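Chloromuconate cycloisomerase (Rhodococcus opacus, PDB 4M0X) belongs to the enolase superfamily, joining an alpha+beta capping domain to a modified TIM barrel that carries a manganese(II) ion. Local coordinates at residues E45-A50 and S303-A308; Q72-V77 and Q91-L96; F268-P273 and E283-A288. One frame throughout, in Å; residues are numbered along the deposited sequence.

In the fold
Interactions 1 and 3 are buried, whereas interaction 2 lies farther out, its centre about 23 Å from the centre of the chain, and is partly buried. Interaction 1 joins the two domains: strand 45-51 of the capping domain meets the start of barrel helix 304-316 mainly through a carboxylate and backbone amides. Interaction 2 packs two helices of the capping domain with hydrocarbon, beside a second subunit. Interaction 3 seats helix 278-291 on barrel strand 267-270, almost wholly with hydrocarbon. Interactions 1 and 3 touch where M306 SD packs on I272 CB (3.7 Å) just past that strand; interaction 2 stays about 9 Å from either at its nearest atoms.

Interaction 1. Residues E45-A50 and S303-A308; sequences EGIGEA and SSVMGA
E49 reaches from strand 45-50 to the N-terminus of helix 304-316, and its carboxylate carries the polar half of the contact. E49 OE2 receives S303 N at 2.7 Å through its syn lone pair, in a nearly straight bond (177° at the hydrogen). E49 OE1 takes M306 N, also at 2.7 Å, but from above the carboxylate plane, 38° out of it. S303 OG lies beside E49 OE1 as well, though the modelled separation is too short to be trusted in detail. S303 is the N-cap residue, and its OG accepts V305 N at 3.2 Å. E49 spans the gap because CG stands roughly opposite the backbone N (chi1 151°) and the chain beyond is extended. Amides at the helix start, those of S303, V305 and M306, thus end on side-chain oxygens, and the helix terminus probably favours the negative charge.

Packing contacts flank this grip. I47 CD1 meets V305 CG1 at 3.9 Å, the two side chains crossing at about a right angle, while V305 also packs on L35 of strand 27-40. M306 lays CB against E49 CG (3.7 Å); its chain then bends twice and brings CE to 3.3 Å from E49 O.

A water lies between the backbones, 2.7 Å from V305 O and, more weakly, 3.3 Å from I47 O, and may link them. D113 of helix 101-118 holds I47 N from outside the contact. Strand and helix run nearly perpendicular, an interdomain junction of the enolase superfamily, where the capping domain meets a barrel helix at its capped N-terminus.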
loop_
_atom_site.group_PDB
_atom_site.type_symbol
_atom_site.label_atom_id
_atom_site.label_comp_id
_atom_site.label_asym_id
_atom_site.label_seq_id
_atom_site.Cartn_x
_atom_site.Cartn_y
_atom_site.Cartn_z
ATOM N N GLU A 45 28.292 -10.440 -44.802
ATOM C CA GLU A 45 27.726 -11.506 -44.015
ATOM C C GLU A 45 27.743 -11.178 -42.528
ATOM O O GLU A 45 28.723 -10.631 -42.008
ATOM C CB GLU A 45 28.489 -12.797 -44.285
ATOM C CG GLU A 45 27.675 -14.044 -44.020
ATOM C CD GLU A 45 27.683 -15.031 -45.182
ATOM O OE1 GLU A 45 27.594 -16.244 -44.888
ATOM O OE2 GLU A 45 27.758 -14.622 -46.376
ATOM N N GLY A 46 26.647 -11.500 -41.849
ATOM C CA GLY A 46 26.642 -11.526 -40.389
ATOM C C GLY A 46 26.295 -12.898 -39.832
ATOM O O GLY A 46 25.561 -13.664 -40.431
ATOM N N ILE A 47 26.814 -13.199 -38.657
ATOM C CA ILE A 47 26.484 -14.443 -37.959
ATOM C C ILE A 47 25.824 -14.174 -36.597
ATOM O O ILE A 47 26.156 -13.219 -35.904
ATOM C CB ILE A 47 27.729 -15.354 -37.815
ATOM C CG1 ILE A 47 28.868 -14.632 -37.099
ATOM C CG2 ILE A 47 28.219 -15.800 -39.183
ATOM C CD1 ILE A 47 30.021 -15.547 -36.707
ATOM N N GLY A 48 24.851 -15.001 -36.247
ATOM C CA GLY A 48 24.249 -14.990 -34.924
ATOM C C GLY A 48 24.191 -16.421 -34.403
ATOM O O GLY A 48 24.349 -17.393 -35.166
ATOM N N GLU A 49 23.960 -16.559 -33.105
ATOM C CA GLU A 49 23.818 -17.862 -32.511
ATOM C C GLU A 49 22.493 -17.915 -31.748
ATOM O O GLU A 49 22.120 -16.960 -31.073
ATOM C CB GLU A 49 25.044 -18.103 -31.627
ATOM C CG GLU A 49 24.879 -19.009 -30.423
ATOM C CD GLU A 49 26.202 -19.269 -29.695
ATOM O OE1 GLU A 49 27.206 -18.622 -29.981
ATOM O OE2 GLU A 49 26.253 -20.137 -28.821
ATOM N N ALA A 50 21.744 -19.000 -31.903
ATOM C CA ALA A 50 20.702 -19.331 -30.918
ATOM C C ALA A 50 21.222 -20.411 -29.948
ATOM O O ALA A 50 21.700 -21.474 -30.359
ATOM C CB ALA A 50 19.426 -19.793 -31.591
ATOM N N SER A 303 28.525 -20.360 -27.315
ATOM C CA SER A 303 29.801 -20.557 -27.932
ATOM C C SER A 303 30.463 -19.190 -28.043
ATOM O O SER A 303 29.963 -18.204 -27.489
ATOM C CB SER A 303 29.575 -21.107 -29.312
ATOM O OG SER A 303 28.991 -20.084 -30.082
ATOM N N SER A 304 31.563 -19.110 -28.793
ATOM C CA SER A 304 32.212 -17.823 -29.008
ATOM C C SER A 304 31.439 -16.863 -29.901
ATOM O O SER A 304 31.668 -15.654 -29.822
ATOM C CB SER A 304 33.628 -18.003 -29.502
ATOM O OG SER A 304 34.427 -18.433 -28.412
ATOM N N VAL A 305 30.519 -17.380 -30.721
ATOM C CA VAL A 305 29.703 -16.505 -31.569
ATOM C C VAL A 305 28.839 -15.505 -30.762
ATOM O O VAL A 305 28.991 -14.284 -30.934
ATOM C CB VAL A 305 28.832 -17.297 -32.564
ATOM C CG1 VAL A 305 28.010 -16.353 -33.458
ATOM C CG2 VAL A 305 29.689 -18.242 -33.393
ATOM N N MET A 306 27.950 -16.012 -29.898
ATOM C CA MET A 306 27.128 -15.182 -29.002
ATOM C C MET A 306 27.969 -14.586 -27.850
ATOM O O MET A 306 27.762 -13.431 -27.441
ATOM C CB MET A 306 25.926 -15.998 -28.466
ATOM C CG MET A 306 25.060 -15.352 -27.366
ATOM S SD MET A 306 24.127 -13.876 -27.841
ATOM C CE MET A 306 23.069 -14.466 -29.172
ATOM N N GLY A 307 28.929 -15.377 -27.361
ATOM C CA GLY A 307 29.853 -14.939 -26.324
ATOM C C GLY A 307 30.589 -13.663 -26.682
ATOM O O GLY A 307 30.666 -12.735 -25.862
ATOM N N ALA A 308 31.126 -13.611 -27.901
ATOM C CA ALA A 308 31.718 -12.373 -28.444
ATOM C C ALA A 308 30.779 -11.133 -28.445
ATOM O O ALA A 308 31.193 -10.079 -27.991
ATOM C CB ALA A 308 32.315 -12.610 -29.826
HETATM O O HOH W 1 27.590 -13.093 -32.920
#

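Interaction 2. Residues Q72-V77 and Q91-L96; sequences QYLAPV and QSMDGL
Y73 meets L96 through its backbone carbonyl, with O 3.4 Å from L96 CD1, while its aromatic ring points off from 91-96. Q72 CG sits over one face of that ring, nearer its border than its middle, at 3.7 Å from the plane. At the far end, Y73 OH is hydrogen-bonded to E64 of the second subunit, whose P56 also packs on this side chain.

The contact with 91-96 is otherwise hydrocarbon. L74 extends CD2 to M93 CG at 3.7 Å, its side chain crossing that of M93 at about a right angle. M93 CG has a second neighbour in V77 CG2 (4.0 Å). V77 straddles S92: CB and both methyls lie close to S92 CB, the CB-to-CB distance being 3.6 Å, with CG1 beside the backbone N (chi1 -79°) and able to reach L96 CD1 at 4.2 Å. S92 OG turns to V88 O of its own helix. L74 and M93 both also pack on I107 of helix 101-118. The last part of helix 63-74 and the 3-10 turn 75-77 thereby pack on helix 86-96 within the helical part of the enolase-type N-terminal domain.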
loop_
_atom_site.group_PDB
_atom_site.type_symbol
_atom_site.label_atom_id
_atom_site.label_comp_id
_atom_site.label_asym_id
_atom_site.label_seq_id
_atom_site.Cartn_x
_atom_site.Cartn_y
_atom_site.Cartn_z
ATOM N N GLN A 72 10.828 -20.717 -41.055
ATOM C CA GLN A 72 9.473 -20.611 -41.560
ATOM C C GLN A 72 8.755 -19.322 -41.212
ATOM O O GLN A 72 8.088 -18.745 -42.099
ATOM C CB GLN A 72 8.634 -21.812 -41.159
ATOM C CG GLN A 72 7.204 -21.774 -41.673
ATOM C CD GLN A 72 6.414 -23.025 -41.311
ATOM O OE1 GLN A 72 6.981 -24.048 -40.887
ATOM N NE2 GLN A 72 5.092 -22.953 -41.492
ATOM N N TYR A 73 8.849 -18.876 -39.950
ATOM C CA TYR A 73 8.008 -17.738 -39.522
ATOM C C TYR A 73 8.713 -16.418 -39.369
ATOM O O TYR A 73 8.076 -15.364 -39.439
ATOM C CB TYR A 73 7.226 -18.037 -38.250
ATOM C CG TYR A 73 6.271 -19.186 -38.386
ATOM C CD1 TYR A 73 4.958 -18.983 -38.807
ATOM C CD2 TYR A 73 6.686 -20.480 -38.094
ATOM C CE1 TYR A 73 4.077 -20.038 -38.933
ATOM C CE2 TYR A 73 5.820 -21.548 -38.216
ATOM C CZ TYR A 73 4.521 -21.321 -38.626
ATOM O OH TYR A 73 3.682 -22.393 -38.718
ATOM N N LEU A 74 10.016 -16.463 -39.131
ATOM C CA LEU A 74 10.765 -15.227 -38.969
ATOM C C LEU A 74 11.324 -14.740 -40.291
ATOM O O LEU A 74 11.296 -13.549 -40.554
ATOM C CB LEU A 74 11.861 -15.393 -37.896
ATOM C CG LEU A 74 11.361 -15.471 -36.433
ATOM C CD1 LEU A 74 12.481 -15.489 -35.397
ATOM C CD2 LEU A 74 10.404 -14.339 -36.142
ATOM N N ALA A 75 11.787 -15.676 -41.128
ATOM C CA ALA A 75 12.535 -15.385 -42.359
ATOM C C ALA A 75 11.908 -14.305 -43.223
ATOM O O ALA A 75 12.614 -13.394 -43.642
ATOM C CB ALA A 75 12.749 -16.647 -43.179
ATOM N N PRO A 76 10.590 -14.427 -43.507
ATOM C CA PRO A 76 9.729 -13.523 -44.268
ATOM C C PRO A 76 9.803 -12.044 -43.934
ATOM O O PRO A 76 9.522 -11.224 -44.816
ATOM C CB PRO A 76 8.317 -14.027 -43.943
ATOM C CG PRO A 76 8.489 -15.144 -42.952
ATOM C CD PRO A 76 9.854 -15.665 -43.206
ATOM N N VAL A 77 10.135 -11.672 -42.703
ATOM C CA VAL A 77 10.397 -10.248 -42.487
ATOM C C VAL A 77 11.883 -9.870 -42.549
ATOM O O VAL A 77 12.235 -8.725 -42.281
ATOM C CB VAL A 77 9.688 -9.642 -41.245
ATOM C CG1 VAL A 77 8.220 -9.352 -41.549
ATOM C CG2 VAL A 77 9.843 -10.519 -40.010
ATOM N N GLN A 91 10.639 -5.330 -34.557
ATOM C CA GLN A 91 9.207 -5.166 -34.336
ATOM C C GLN A 91 8.399 -6.075 -35.262
ATOM O O GLN A 91 7.372 -6.617 -34.864
ATOM C CB GLN A 91 8.780 -3.721 -34.483
ATOM C CG GLN A 91 7.324 -3.500 -34.107
ATOM C CD GLN A 91 6.953 -2.032 -34.023
ATOM O OE1 GLN A 91 7.826 -1.158 -33.944
ATOM N NE2 GLN A 91 5.648 -1.749 -34.030
ATOM N N SER A 92 8.877 -6.255 -36.489
ATOM C CA SER A 92 8.264 -7.184 -37.419
ATOM C C SER A 92 8.202 -8.562 -36.817
ATOM O O SER A 92 7.137 -9.171 -36.766
ATOM C CB SER A 92 9.054 -7.229 -38.707
ATOM O OG SER A 92 8.930 -6.013 -39.428
ATOM N N MET A 93 9.341 -9.038 -36.328
ATOM C CA MET A 93 9.421 -10.387 -35.763
ATOM C C MET A 93 8.428 -10.589 -34.605
ATOM O O MET A 93 7.747 -11.639 -34.506
ATOM C CB MET A 93 10.857 -10.716 -35.368
ATOM C CG MET A 93 11.822 -10.926 -36.544
ATOM S SD MET A 93 13.475 -11.395 -35.945
ATOM C CE MET A 93 14.174 -9.830 -35.407
ATOM N N ASP A 94 8.300 -9.560 -33.764
ATOM C CA ASP A 94 7.356 -9.565 -32.635
ATOM C C ASP A 94 5.934 -9.652 -33.119
ATOM O O ASP A 94 5.119 -10.348 -32.527
ATOM C CB ASP A 94 7.514 -8.310 -31.788
ATOM C CG ASP A 94 8.790 -8.311 -30.956
ATOM O OD1 ASP A 94 9.541 -9.334 -30.891
ATOM O OD2 ASP A 94 9.032 -7.251 -30.355
ATOM N N GLY A 95 5.653 -8.944 -34.200
ATOM C CA GLY A 95 4.350 -8.966 -34.840
ATOM C C GLY A 95 3.937 -10.310 -35.402
ATOM O O GLY A 95 2.753 -10.606 -35.419
ATOM N N LEU A 96 4.892 -11.128 -35.853
ATOM C CA LEU A 96 4.572 -12.502 -36.333
ATOM C C LEU A 96 4.715 -13.590 -35.282
ATOM O O LEU A 96 3.955 -14.556 -35.298
ATOM C CB LEU A 96 5.404 -12.931 -37.558
ATOM C CG LEU A 96 5.476 -11.974 -38.736
ATOM C CD1 LEU A 96 6.234 -12.601 -39.887
ATOM C CD2 LEU A 96 4.075 -11.538 -39.151
#

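Interaction 3. Residues F268-P273 and E283-A288; sequences FAIKIP and EIAAIA
Within 283-288, on helix 278-291, I284 is the first residue to touch strand 268-270, and it meets both strand side chains that face the helix, F268 and I270. Its CG2 branch, standing opposite the backbone N, lies 3.7 Å from F268 CD2 and equally 3.7 Å from I270 CD1. The I270 and I284 side chains lie alongside one another, pointing opposite ways. I284 O faces the edge of the F268 ring in its plane, 3.7 Å from CD2, while the helix bond from A288 N already engages this oxygen.

A285 follows with its methyl: CB is 4.1 Å from I270 CD1, which the bend at chi2 (-71°) turns toward the helix. I287 makes a lighter contact, CG2 approaching the F268 ring edge at 4.3 Å from CE2; the rest of the side chain leads off to V253 and A256 of helix 253-262 and to I257 of the third subunit. A288 closes the row, its CB lying obliquely to the same ring, 3.7 Å from CD2.

Strand and helix run roughly antiparallel, 153° between their short axes, as the beta-alpha unit of the barrel does. Past the strand, K271 pairs with the manganese ligand D247, but the F268 side chain stays about 11 Å from the metal. With only carbon surfaces and one occupied carbonyl meeting, this interface depends on shape and burial instead of polar pairing.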
loop_
_atom_site.group_PDB
_atom_site.type_symbol
_atom_site.label_atom_id
_atom_site.label_comp_id
_atom_site.label_asym_id
_atom_site.label_seq_id
_atom_site.Cartn_x
_atom_site.Cartn_y
_atom_site.Cartn_z
ATOM N N PHE A 268 20.106 -7.882 -11.685
ATOM C CA PHE A 268 19.724 -8.573 -12.904
ATOM C C PHE A 268 20.883 -9.404 -13.408
ATOM O O PHE A 268 22.034 -8.976 -13.342
ATOM C CB PHE A 268 19.274 -7.582 -13.988
ATOM C CG PHE A 268 18.006 -6.852 -13.642
ATOM C CD1 PHE A 268 17.157 -7.330 -12.650
ATOM C CD2 PHE A 268 17.648 -5.706 -14.319
ATOM C CE1 PHE A 268 15.997 -6.661 -12.329
ATOM C CE2 PHE A 268 16.468 -5.047 -14.046
ATOM C CZ PHE A 268 15.641 -5.517 -13.040
ATOM N N ALA A 269 20.587 -10.607 -13.885
ATOM C CA ALA A 269 21.539 -11.333 -14.704
ATOM C C ALA A 269 21.220 -10.922 -16.137
ATOM O O ALA A 269 20.129 -11.181 -16.625
ATOM C CB ALA A 269 21.358 -12.821 -14.511
ATOM N N ILE A 270 22.154 -10.248 -16.797
ATOM C CA ILE A 270 21.925 -9.801 -18.160
ATOM C C ILE A 270 22.468 -10.823 -19.169
ATOM O O ILE A 270 23.574 -11.344 -18.996
ATOM C CB ILE A 270 22.554 -8.420 -18.385
ATOM C CG1 ILE A 270 22.073 -7.433 -17.311
ATOM C CG2 ILE A 270 22.274 -7.927 -19.803
ATOM C CD1 ILE A 270 20.626 -6.998 -17.435
ATOM N N LYS A 271 21.684 -11.120 -20.211
ATOM C CA LYS A 271 22.004 -12.178 -21.183
ATOM C C LYS A 271 21.240 -11.857 -22.430
ATOM O O LYS A 271 20.059 -11.578 -22.326
ATOM C CB LYS A 271 21.485 -13.535 -20.723
ATOM C CG LYS A 271 22.230 -14.252 -19.622
ATOM C CD LYS A 271 21.864 -15.739 -19.644
ATOM C CE LYS A 271 20.774 -16.099 -18.648
ATOM N NZ LYS A 271 21.316 -16.843 -17.475
ATOM N N ILE A 272 21.885 -11.934 -23.595
ATOM C CA ILE A 272 21.229 -11.600 -24.851
ATOM C C ILE A 272 20.099 -12.556 -25.297
ATOM O O ILE A 272 18.968 -12.106 -25.484
ATOM C CB ILE A 272 22.240 -11.333 -25.980
ATOM C CG1 ILE A 272 22.996 -10.054 -25.683
ATOM C CG2 ILE A 272 21.533 -11.159 -27.320
ATOM C CD1 ILE A 272 23.991 -9.674 -26.749
ATOM N N PRO A 273 20.387 -13.869 -25.445
ATOM C CA PRO A 273 19.389 -14.814 -25.969
ATOM C C PRO A 273 18.029 -14.684 -25.284
ATOM O O PRO A 273 17.000 -14.529 -25.924
ATOM C CB PRO A 273 19.992 -16.180 -25.623
ATOM C CG PRO A 273 21.441 -15.938 -25.492
ATOM C CD PRO A 273 21.534 -14.586 -24.861
ATOM N N GLU A 283 18.461 -2.468 -22.773
ATOM C CA GLU A 283 17.354 -1.742 -22.190
ATOM C C GLU A 283 17.121 -2.259 -20.780
ATOM O O GLU A 283 16.971 -1.468 -19.864
ATOM C CB GLU A 283 16.088 -1.807 -23.063
ATOM C CG GLU A 283 16.135 -0.873 -24.281
ATOM C CD GLU A 283 14.920 -1.009 -25.225
ATOM O OE1 GLU A 283 14.739 -0.155 -26.158
ATOM O OE2 GLU A 283 14.129 -1.971 -25.024
ATOM N N ILE A 284 17.131 -3.579 -20.599
ATOM C CA ILE A 284 17.022 -4.189 -19.263
ATOM C C ILE A 284 18.111 -3.671 -18.326
ATOM O O ILE A 284 17.859 -3.362 -17.160
ATOM C CB ILE A 284 17.012 -5.732 -19.311
ATOM C CG1 ILE A 284 15.768 -6.233 -20.039
ATOM C CG2 ILE A 284 17.044 -6.352 -17.926
ATOM C CD1 ILE A 284 15.847 -7.696 -20.420
ATOM N N ALA A 285 19.304 -3.510 -18.851
ATOM C CA ALA A 285 20.378 -3.028 -18.028
ATOM C C ALA A 285 20.150 -1.544 -17.735
ATOM O O ALA A 285 20.461 -1.064 -16.634
ATOM C CB ALA A 285 21.726 -3.274 -18.702
ATOM N N ALA A 286 19.595 -0.817 -18.699
ATOM C CA ALA A 286 19.298 0.593 -18.495
ATOM C C ALA A 286 18.317 0.777 -17.327
ATOM O O ALA A 286 18.445 1.728 -16.542
ATOM C CB ALA A 286 18.743 1.212 -19.767
ATOM N N ILE A 287 17.348 -0.137 -17.238
ATOM C CA ILE A 287 16.380 -0.191 -16.147
ATOM C C ILE A 287 17.056 -0.531 -14.812
ATOM O O ILE A 287 16.766 0.123 -13.800
ATOM C CB ILE A 287 15.195 -1.148 -16.448
ATOM C CG1 ILE A 287 14.236 -0.496 -17.431
ATOM C CG2 ILE A 287 14.373 -1.440 -15.187
ATOM C CD1 ILE A 287 13.726 -1.433 -18.500
ATOM N N ALA A 288 17.966 -1.500 -14.798
ATOM C CA ALA A 288 18.802 -1.668 -13.613
ATOM C C ALA A 288 19.435 -0.347 -13.203
ATOM O O ALA A 288 19.223 0.103 -12.086
ATOM C CB ALA A 288 19.841 -2.751 -13.802
#